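PDB 2D2E: SufC protein from Thermus thermophilus, which probably binds and hydrolyses ATP as the cytoplasmic ABC-type ATPase of the SUF system for iron-sulfur cluster assembly. Local coordinates for residues E127-D132 / V186-G191; V95-F100 / K150-L155; E117-V122 / S134-Y139. One frame throughout, in Å; residues are numbered along the deposited sequence. Where two conformers were deposited one is given.

Interaction 1. Residues E127-D132 / V186-G191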
loop_
_atom_site.group_PDB
_atom_site.type_symbol
_atom_site.label_atom_id
_atom_site.label_comp_id
_atom_site.label_asym_id
_atom_site.label_seq_id
_atom_site.Cartn_x
_atom_site.Cartn_y
_atom_site.Cartn_z
ATOM N N GLU A 127 1.900 -20.885 0.526
ATOM C CA GLU A 127 1.871 -21.544 -0.782
ATOM C C GLU A 127 1.896 -20.505 -1.909
ATOM O O GLU A 127 2.638 -20.637 -2.886
ATOM C CB GLU A 127 0.607 -22.383 -0.920
ATOM C CG GLU A 127 0.619 -23.657 -0.109
ATOM C CD GLU A 127 -0.728 -24.362 -0.134
ATOM O OE1 GLU A 127 -1.432 -24.271 -1.162
ATOM O OE2 GLU A 127 -1.074 -25.016 0.873
ATOM N N LEU A 128 1.083 -19.468 -1.762
ATOM C CA LEU A 128 1.018 -18.427 -2.776
ATOM C C LEU A 128 2.347 -17.689 -2.914
ATOM O O LEU A 128 2.736 -17.299 -4.013
ATOM C CB LEU A 128 -0.091 -17.434 -2.437
ATOM C CG LEU A 128 -1.526 -17.929 -2.623
ATOM C CD1 LEU A 128 -2.500 -16.874 -2.149
ATOM C CD2 LEU A 128 -1.771 -18.252 -4.097
ATOM N N LEU A 129 3.038 -17.494 -1.795
ATOM C CA LEU A 129 4.320 -16.799 -1.785
ATOM C C LEU A 129 5.490 -17.746 -2.029
ATOM O O LEU A 129 6.621 -17.308 -2.215
ATOM C CB LEU A 129 4.530 -16.125 -0.436
ATOM C CG LEU A 129 3.547 -15.019 -0.083
ATOM C CD1 LEU A 129 3.763 -14.574 1.364
ATOM C CD2 LEU A 129 3.741 -13.853 -1.052
ATOM N N ASP A 130 5.203 -19.047 -2.029
ATOM C CA ASP A 130 6.231 -20.067 -2.189
ATOM C C ASP A 130 7.313 -19.865 -1.121
ATOM O O ASP A 130 8.513 -19.850 -1.428
ATOM C CB ASP A 130 6.865 -20.009 -3.584
ATOM C CG ASP A 130 7.857 -21.147 -3.816
ATOM O OD1 ASP A 130 8.769 -20.988 -4.657
ATOM O OD2 ASP A 130 7.718 -22.206 -3.160
ATOM N N TRP A 131 6.879 -19.689 0.133
ATOM C CA TRP A 131 7.781 -19.502 1.279
ATOM C C TRP A 131 7.681 -20.722 2.197
ATOM O O TRP A 131 6.636 -21.373 2.246
ATOM C CB TRP A 131 7.405 -18.251 2.092
ATOM C CG TRP A 131 7.738 -16.950 1.432
ATOM C CD1 TRP A 131 8.274 -16.773 0.188
ATOM C CD2 TRP A 131 7.506 -15.637 1.959
ATOM N NE1 TRP A 131 8.388 -15.434 -0.093
ATOM C CE2 TRP A 131 7.931 -14.712 0.978
ATOM C CE3 TRP A 131 6.994 -15.152 3.170
ATOM C CZ2 TRP A 131 7.837 -13.326 1.159
ATOM C CZ3 TRP A 131 6.904 -13.764 3.350
ATOM C CH2 TRP A 131 7.329 -12.874 2.352
ATOM N N ASP A 132 8.754 -21.012 2.934
ATOM C CA ASP A 132 8.773 -22.170 3.834
ATOM C C ASP A 132 8.162 -21.846 5.187
ATOM O O ASP A 132 8.380 -20.768 5.731
ATOM C CB ASP A 132 10.205 -22.669 4.046
ATOM C CG ASP A 132 10.270 -23.918 4.937
ATOM O OD1 ASP A 132 10.001 -23.817 6.151
ATOM O OD2 ASP A 132 10.583 -25.009 4.417
ATOM N N VAL A 186 2.034 -8.552 -3.947
ATOM C CA VAL A 186 0.981 -7.908 -4.725
ATOM C C VAL A 186 0.505 -8.819 -5.859
ATOM O O VAL A 186 -0.687 -8.926 -6.098
ATOM C CB VAL A 186 1.453 -6.530 -5.258
ATOM C CG1 VAL A 186 0.409 -5.938 -6.214
ATOM C CG2 VAL A 186 1.648 -5.579 -4.077
ATOM N N ASN A 187 1.416 -9.499 -6.536
ATOM C CA ASN A 187 0.996 -10.376 -7.633
ATOM C C ASN A 187 0.174 -11.563 -7.104
ATOM O O ASN A 187 -0.744 -12.039 -7.774
ATOM C CB ASN A 187 2.218 -10.849 -8.427
ATOM C CG ASN A 187 2.800 -9.744 -9.316
ATOM O OD1 ASN A 187 2.057 -8.968 -9.919
ATOM N ND2 ASN A 187 4.131 -9.689 -9.410
ATOM N N ALA A 188 0.484 -12.027 -5.898
ATOM C CA ALA A 188 -0.262 -13.142 -5.320
ATOM C C ALA A 188 -1.699 -12.736 -4.924
ATOM O O ALA A 188 -2.606 -13.565 -4.909
ATOM C CB ALA A 188 0.485 -13.690 -4.121
ATOM N N MET A 189 -1.899 -11.460 -4.612
ATOM C CA MET A 189 -3.216 -10.940 -4.243
ATOM C C MET A 189 -4.075 -10.533 -5.432
ATOM O O MET A 189 -5.282 -10.326 -5.263
ATOM C CB MET A 189 -3.078 -9.694 -3.339
ATOM C CG MET A 189 -2.562 -10.001 -1.940
ATOM S SD MET A 189 -3.747 -11.001 -1.015
ATOM C CE MET A 189 -5.035 -9.816 -0.604
ATOM N N ARG A 190 -3.462 -10.381 -6.612
ATOM C CA ARG A 190 -4.209 -9.945 -7.796
ATOM C C ARG A 190 -5.445 -10.786 -8.011
ATOM O O ARG A 190 -5.385 -12.017 -8.007
ATOM C CB ARG A 190 -3.364 -10.028 -9.056
ATOM C CG ARG A 190 -2.363 -8.956 -9.220
ATOM C CD ARG A 190 -1.850 -9.035 -10.646
ATOM N NE ARG A 190 -0.641 -8.259 -10.847
ATOM C CZ ARG A 190 -0.578 -7.142 -11.560
ATOM N NH1 ARG A 190 -1.661 -6.653 -12.153
ATOM N NH2 ARG A 190 0.579 -6.526 -11.685
ATOM N N GLY A 191 -6.559 -10.109 -8.235
ATOM C CA GLY A 191 -7.820 -10.809 -8.413
ATOM C C GLY A 191 -8.952 -9.800 -8.460
ATOM O O GLY A 191 -8.766 -8.610 -8.161
#
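Leu-128 and Leu-129, at the C-terminal end of helix 115-129, meet the methyl group of Ala-188 near the end of helix 176-189. The apolar contact is small. Leu-128 brings its CB, at the root of the side chain, to 4.1 Å from Ala-188 CB, whereas Leu-129 reaches the same methyl with the tip of a branch, CD2 lying 4.5 Å from Ala-188 CB. With nothing beyond CB on Ala-188, the backbones come close, the CA atoms of Leu-128 and Ala-188 being 6.0 Å apart. Leu-158 of helix 148-160 touches both leucines.

Backbone geometry shapes one side. Helix 115-129 ends in a Schellman motif, with Asp-130 at positive phi (55°) as its C-prime residue. The reversed chain lays the Trp-131 ring against Leu-129 CB, which sits 3.7 Å above one ring face, toward the rim.

Polar bonds flank the contact. Leu-129 O accepts from Arg-184 NH1 of helix 176-189. On the other segment, Arg-190 NE donates to Asn-187 OD1 at 2.9 Å, with the acceptor in the guanidinium plane and the donor in the carbonyl plane.

The contact joins helix 115-129, in the helical region, to helix 176-189, which packs on strand 31-35 of the mixed sheet, away from the nucleotide site. No hydrogen bond forms between the segments, so their contact is purely aliphatic and undirected; a directional link between the helices comes from Arg-184 beside it.

Interaction 2. Residues V95-F100 / K150-L155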
loop_
_atom_site.group_PDB
_atom_site.type_symbol
_atom_site.label_atom_id
_atom_site.label_comp_id
_atom_site.label_asym_id
_atom_site.label_seq_id
_atom_site.Cartn_x
_atom_site.Cartn_y
_atom_site.Cartn_z
ATOM N N VAL A 95 9.244 -12.812 20.245
ATOM C CA VAL A 95 7.944 -12.795 19.577
ATOM C C VAL A 95 8.094 -13.417 18.192
ATOM O O VAL A 95 8.684 -12.814 17.298
ATOM C CB VAL A 95 7.390 -11.362 19.411
ATOM C CG1 VAL A 95 6.030 -11.407 18.700
ATOM C CG2 VAL A 95 7.243 -10.696 20.776
ATOM N N THR A 96 7.560 -14.616 18.012
ATOM C CA THR A 96 7.660 -15.265 16.709
ATOM C C THR A 96 6.761 -14.567 15.686
ATOM O O THR A 96 5.763 -13.938 16.035
ATOM C CB THR A 96 7.219 -16.722 16.774
ATOM O OG1 THR A 96 5.863 -16.787 17.246
ATOM C CG2 THR A 96 8.128 -17.518 17.722
ATOM N N ILE A 97 7.135 -14.667 14.420
ATOM C CA ILE A 97 6.306 -14.093 13.368
ATOM C C ILE A 97 4.919 -14.746 13.417
ATOM O O ILE A 97 3.901 -14.073 13.213
ATOM C CB ILE A 97 6.970 -14.305 11.981
ATOM C CG1 ILE A 97 8.211 -13.412 11.892
ATOM C CG2 ILE A 97 6.019 -13.957 10.858
ATOM C CD1 ILE A 97 9.033 -13.618 10.662
ATOM N N ALA A 98 4.856 -16.045 13.712
ATOM C CA ALA A 98 3.556 -16.713 13.782
ATOM C C ALA A 98 2.647 -16.069 14.844
ATOM O O ALA A 98 1.477 -15.766 14.566
ATOM C CB ALA A 98 3.733 -18.218 14.070
ATOM N N ASN A 99 3.173 -15.861 16.053
ATOM C CA ASN A 99 2.377 -15.244 17.125
ATOM C C ASN A 99 1.940 -13.831 16.731
ATOM O O ASN A 99 0.822 -13.410 17.015
ATOM C CB ASN A 99 3.192 -15.135 18.423
ATOM C CG ASN A 99 3.164 -16.405 19.254
ATOM O OD1 ASN A 99 4.057 -16.643 20.078
ATOM N ND2 ASN A 99 2.146 -17.211 19.061
ATOM N N PHE A 100 2.852 -13.088 16.113
ATOM C CA PHE A 100 2.556 -11.729 15.697
ATOM C C PHE A 100 1.454 -11.708 14.651
ATOM O O PHE A 100 0.552 -10.863 14.699
ATOM C CB PHE A 100 3.807 -11.060 15.133
ATOM C CG PHE A 100 3.578 -9.653 14.686
ATOM C CD1 PHE A 100 3.248 -8.669 15.611
ATOM C CD2 PHE A 100 3.641 -9.315 13.339
ATOM C CE1 PHE A 100 2.980 -7.365 15.201
ATOM C CE2 PHE A 100 3.375 -8.011 12.921
ATOM C CZ PHE A 100 3.045 -7.043 13.851
ATOM N N LYS A 150 9.701 -5.625 5.437
ATOM C CA LYS A 150 8.838 -5.765 4.259
ATOM C C LYS A 150 8.255 -7.178 4.164
ATOM O O LYS A 150 7.078 -7.341 3.839
ATOM C CB LYS A 150 9.620 -5.446 2.979
ATOM C CG LYS A 150 10.062 -3.973 2.823
ATOM C CD LYS A 150 8.902 -3.021 2.470
ATOM C CE LYS A 150 9.429 -1.595 2.267
ATOM N NZ LYS A 150 8.375 -0.593 1.979
ATOM N N ARG A 151 9.075 -8.200 4.424
ATOM C CA ARG A 151 8.587 -9.579 4.362
ATOM C C ARG A 151 7.440 -9.801 5.334
ATOM O O ARG A 151 6.462 -10.462 5.007
ATOM C CB ARG A 151 9.699 -10.577 4.684
ATOM C CG ARG A 151 10.680 -10.807 3.552
ATOM C CD ARG A 151 11.508 -12.076 3.780
ATOM N NE ARG A 151 10.685 -13.289 3.734
ATOM C CZ ARG A 151 11.170 -14.531 3.742
ATOM N NH1 ARG A 151 12.480 -14.739 3.795
ATOM N NH2 ARG A 151 10.347 -15.570 3.692
ATOM N N ASN A 152 7.582 -9.263 6.546
ATOM C CA ASN A 152 6.552 -9.397 7.564
ATOM C C ASN A 152 5.266 -8.704 7.133
ATOM O O ASN A 152 4.175 -9.207 7.376
ATOM C CB ASN A 152 7.029 -8.794 8.890
ATOM C CG ASN A 152 6.022 -8.984 10.009
ATOM O OD1 ASN A 152 4.872 -8.538 9.919
ATOM N ND2 ASN A 152 6.450 -9.654 11.073
ATOM N N GLU A 153 5.391 -7.536 6.510
ATOM C CA GLU A 153 4.210 -6.807 6.057
ATOM C C GLU A 153 3.501 -7.553 4.925
ATOM O O GLU A 153 2.274 -7.526 4.832
ATOM C CB GLU A 153 4.586 -5.402 5.574
ATOM C CG GLU A 153 5.206 -4.516 6.642
ATOM C CD GLU A 153 5.418 -3.093 6.166
ATOM O OE1 GLU A 153 5.714 -2.899 4.967
ATOM O OE2 GLU A 153 5.298 -2.170 6.998
ATOM N N ILE A 154 4.273 -8.210 4.063
ATOM C CA ILE A 154 3.680 -8.951 2.931
ATOM C C ILE A 154 2.943 -10.196 3.429
ATOM O O ILE A 154 1.931 -10.592 2.867
ATOM C CB ILE A 154 4.746 -9.315 1.877
ATOM C CG1 ILE A 154 5.178 -8.043 1.135
ATOM C CG2 ILE A 154 4.210 -10.364 0.900
ATOM C CD1 ILE A 154 3.996 -7.289 0.456
ATOM N N LEU A 155 3.445 -10.820 4.497
ATOM C CA LEU A 155 2.744 -11.985 5.024
ATOM C C LEU A 155 1.420 -11.472 5.609
ATOM O O LEU A 155 0.383 -12.121 5.489
ATOM C CB LEU A 155 3.588 -12.702 6.099
ATOM C CG LEU A 155 2.997 -14.020 6.621
ATOM C CD1 LEU A 155 2.605 -14.946 5.466
ATOM C CD2 LEU A 155 4.026 -14.699 7.507
#
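Phe-100 and Asn-152 cross at about a right angle, with the amide set against the rim of the phenyl ring. Asn-152 OD1 lies near the ring plane, 3.4 Å from Phe-100 CE2, while ND2 is 3.6 Å from the adjacent CD2. Ring and amide planes are turned 58° apart, which excludes a flat stack. Both side chains leave their helices with CG opposite the backbone N (chi1 -180° for Phe-100 and -177° for Asn-152), and this extends each across the gap between helix 97-109 and helix 148-160.

Ile-97 and Leu-155 make the second meeting, one turn along helix 148-160 from Asn-152. Their side chains are inclined to each other, and the branch methyl CG2 of Ile-97 stands 4.0 Å from Leu-155 CD2 in one of the leucine's two conformers, so this distance is doubtful. Ile-97 CG1 also passes Asn-152 ND2 at 4.2 Å, so the amide lies beside both residues of helix 97-109.

That helix starts at the contact. Thr-96 is its N-cap, OG1 accepting from Asn-99 N at 3.1 Å. On the other helix, Lys-150 forms salt bridges with Glu-169 and Asp-171, linking it to the residues that follow strand 164-168. Both helices belong to the helical subdomain of an ABC ATPase, where helix 148-160 follows the signature sequence.

The buried carbonyl of Asn-152 has its strong partner in Gln-156 NE2, one turn on. An oxygen at the positively polarised rim of a phenyl ring is consistent with a weak C-H...O attraction; no hydrogen bond joins the segments, so van der Waals packing probably supplies most of the cohesion.

Interaction 3. Residues E117-V122 / S134-Y139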
loop_
_atom_site.group_PDB
_atom_site.type_symbol
_atom_site.label_atom_id
_atom_site.label_comp_id
_atom_site.label_asym_id
_atom_site.label_seq_id
_atom_site.Cartn_x
_atom_site.Cartn_y
_atom_site.Cartn_z
ATOM N N GLU A 117 -7.986 -22.289 12.055
ATOM C CA GLU A 117 -8.224 -21.212 11.107
ATOM C C GLU A 117 -6.915 -20.491 10.821
ATOM O O GLU A 117 -6.587 -20.186 9.664
ATOM C CB GLU A 117 -9.232 -20.199 11.681
ATOM C CG GLU A 117 -9.554 -19.063 10.718
ATOM C CD GLU A 117 -10.460 -17.992 11.321
ATOM O OE1 GLU A 117 -10.946 -18.188 12.450
ATOM O OE2 GLU A 117 -10.688 -16.953 10.657
ATOM N N PHE A 118 -6.160 -20.222 11.880
ATOM C CA PHE A 118 -4.908 -19.507 11.716
ATOM C C PHE A 118 -3.959 -20.257 10.798
ATOM O O PHE A 118 -3.485 -19.708 9.801
ATOM C CB PHE A 118 -4.205 -19.299 13.062
ATOM C CG PHE A 118 -2.836 -18.689 12.930
ATOM C CD1 PHE A 118 -2.694 -17.346 12.622
ATOM C CD2 PHE A 118 -1.692 -19.463 13.112
ATOM C CE1 PHE A 118 -1.429 -16.766 12.492
ATOM C CE2 PHE A 118 -0.418 -18.898 12.981
ATOM C CZ PHE A 118 -0.293 -17.531 12.671
ATOM N N TRP A 119 -3.687 -21.521 11.111
ATOM C CA TRP A 119 -2.737 -22.248 10.278
ATOM C C TRP A 119 -3.218 -22.558 8.875
ATOM O O TRP A 119 -2.409 -22.658 7.944
ATOM C CB TRP A 119 -2.267 -23.527 10.991
ATOM C CG TRP A 119 -1.258 -23.228 12.065
ATOM C CD1 TRP A 119 -1.458 -23.236 13.422
ATOM C CD2 TRP A 119 0.093 -22.818 11.863
ATOM N NE1 TRP A 119 -0.306 -22.854 14.072
ATOM C CE2 TRP A 119 0.662 -22.595 13.138
ATOM C CE3 TRP A 119 0.885 -22.618 10.723
ATOM C CZ2 TRP A 119 1.986 -22.181 13.303
ATOM C CZ3 TRP A 119 2.199 -22.208 10.891
ATOM C CH2 TRP A 119 2.737 -21.997 12.174
ATOM N N THR A 120 -4.524 -22.689 8.699
ATOM C CA THR A 120 -5.044 -22.965 7.370
ATOM C C THR A 120 -4.796 -21.740 6.496
ATOM O O THR A 120 -4.343 -21.859 5.353
ATOM C CB THR A 120 -6.542 -23.312 7.443
ATOM O OG1 THR A 120 -6.680 -24.569 8.130
ATOM C CG2 THR A 120 -7.147 -23.430 6.052
ATOM N N LYS A 121 -5.039 -20.558 7.054
ATOM C CA LYS A 121 -4.826 -19.311 6.317
ATOM C C LYS A 121 -3.351 -19.030 6.076
ATOM O O LYS A 121 -2.956 -18.565 4.989
ATOM C CB LYS A 121 -5.477 -18.150 7.072
ATOM C CG LYS A 121 -6.997 -18.180 6.967
ATOM C CD LYS A 121 -7.630 -17.020 7.719
ATOM C CE LYS A 121 -9.129 -16.988 7.496
ATOM N NZ LYS A 121 -9.750 -15.903 8.295
ATOM N N VAL A 122 -2.529 -19.310 7.083
ATOM C CA VAL A 122 -1.096 -19.112 6.963
ATOM C C VAL A 122 -0.540 -20.055 5.907
ATOM O O VAL A 122 0.262 -19.645 5.072
ATOM C CB VAL A 122 -0.363 -19.379 8.308
ATOM C CG1 VAL A 122 1.094 -19.680 8.050
ATOM C CG2 VAL A 122 -0.480 -18.164 9.217
ATOM N N SER A 134 9.011 -22.647 8.001
ATOM C CA SER A 134 10.034 -22.358 9.003
ATOM C C SER A 134 10.203 -20.849 9.243
ATOM O O SER A 134 10.648 -20.428 10.311
ATOM C CB SER A 134 11.380 -22.968 8.574
ATOM O OG SER A 134 11.827 -22.430 7.339
ATOM N N TYR A 135 9.841 -20.041 8.248
ATOM C CA TYR A 135 9.932 -18.584 8.364
ATOM C C TYR A 135 9.131 -18.047 9.560
ATOM O O TYR A 135 9.545 -17.089 10.222
ATOM C CB TYR A 135 9.422 -17.936 7.071
ATOM C CG TYR A 135 9.227 -16.439 7.168
ATOM C CD1 TYR A 135 10.320 -15.565 7.174
ATOM C CD2 TYR A 135 7.946 -15.897 7.297
ATOM C CE1 TYR A 135 10.126 -14.184 7.302
ATOM C CE2 TYR A 135 7.760 -14.544 7.439
ATOM C CZ TYR A 135 8.829 -13.689 7.436
ATOM O OH TYR A 135 8.569 -12.335 7.547
ATOM N N LEU A 136 7.990 -18.672 9.825
ATOM C CA LEU A 136 7.114 -18.266 10.921
ATOM C C LEU A 136 7.743 -18.412 12.305
ATOM O O LEU A 136 7.234 -17.852 13.280
ATOM C CB LEU A 136 5.814 -19.066 10.865
ATOM C CG LEU A 136 4.771 -18.666 9.813
ATOM C CD1 LEU A 136 5.415 -18.355 8.483
ATOM C CD2 LEU A 136 3.779 -19.790 9.678
ATOM N N SER A 137 8.837 -19.164 12.390
ATOM C CA SER A 137 9.522 -19.371 13.657
ATOM C C SER A 137 10.576 -18.311 13.937
ATOM O O SER A 137 11.168 -18.288 15.009
ATOM C CB SER A 137 10.163 -20.768 13.703
ATOM O OG SER A 137 9.172 -21.780 13.794
ATOM N N ARG A 138 10.826 -17.443 12.963
ATOM C CA ARG A 138 11.788 -16.367 13.151
ATOM C C ARG A 138 11.157 -15.390 14.144
ATOM O O ARG A 138 9.934 -15.325 14.265
ATOM C CB ARG A 138 12.059 -15.666 11.818
ATOM C CG ARG A 138 13.182 -14.656 11.881
ATOM C CD ARG A 138 13.538 -14.126 10.508
ATOM N NE ARG A 138 14.614 -13.137 10.583
ATOM C CZ ARG A 138 15.887 -13.437 10.818
ATOM N NH1 ARG A 138 16.254 -14.701 10.995
ATOM N NH2 ARG A 138 16.792 -12.470 10.884
ATOM N N TYR A 139 11.987 -14.655 14.869
ATOM C CA TYR A 139 11.480 -13.682 15.835
ATOM C C TYR A 139 11.405 -12.310 15.182
ATOM O O TYR A 139 12.200 -11.993 14.287
ATOM C CB TYR A 139 12.423 -13.570 17.042
ATOM C CG TYR A 139 12.472 -14.770 17.948
ATOM C CD1 TYR A 139 13.694 -15.264 18.406
ATOM C CD2 TYR A 139 11.307 -15.401 18.369
ATOM C CE1 TYR A 139 13.752 -16.363 19.258
ATOM C CE2 TYR A 139 11.350 -16.494 19.225
ATOM C CZ TYR A 139 12.575 -16.968 19.662
ATOM O OH TYR A 139 12.612 -18.049 20.501
#
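Leu-136 points its side chain at helix 115-129 and meets Trp-119 and Val-122 through one methyl, CD2. On the helix side the receiving atoms are the CZ3 and CH2 corner of the indole and CG1 of the valine. Trp-119 and Leu-136 come from opposite directions, whereas Val-122 and Leu-136 slide past each other. The two shortest modelled separations, from Leu-136 CD2 to Trp-119 CZ3 and to Val-122 CG1, are too short for carbon atoms, and the leucine has two conformers, so the exact depth of this packing is doubtful; its apolar character is not.

The next layer, on the helix itself, is built round two aromatic rings. Phe-118 holds its CE2 3.9 Å above the centre of the Trp-119 ring, and Val-122 CG2 rests 3.5 Å above one face of Phe-118, toward the rim. With chi1 of Val-122 at 159°, CG1 is turned to the Leu-136 side and CG2 to the phenyl ring. Trp-119 NE1 bonds to a glycerol, probably from crystallisation.

Farther out, Lys-121 NZ and Glu-117 OE2 form a salt bridge of 2.7 Å along the helix, using the anti lone pair of the carboxylate oxygen, and Glu-117 OE1 pairs with Arg-111. Across the contact, Leu-136 sits in a 3-10 turn in which Ser-137 N bonds to Ser-134 O at 3.0 Å.

Backbone bonds fix this turn against the start of helix 97-109: Leu-136 pairs with Ala-98, and Arg-138 with Ile-97. Leu-136 also touches Leu-155, while Tyr-135 packs on Asn-152 and Leu-155, so the 3-10 turn packs against helices 97-109, 115-129 and 148-160 together.

In the fold
From the N terminus, 95-100 opens the first loop, then 117-122 begins a shorter one. Interaction 3 closes that short loop at 134-139 and is nested within the loop that interaction 2 closes at 150-155. Interaction 1 starts inside the short loop, at 127-132, and closes last at 186-191, so it crosses both others. Interactions 2 and 3 thus join helices 97-109, 115-129 and 148-160 with the intervening 3-10 turn, consistent with the helical subdomain of ABC ATPases. Interaction 1 carries helix 115-129 to helix 176-189, which packs on strand 31-35 of the mixed sheet. Trp-131 and Arg-151, a cation-pi pair, connect interactions 1 and 2.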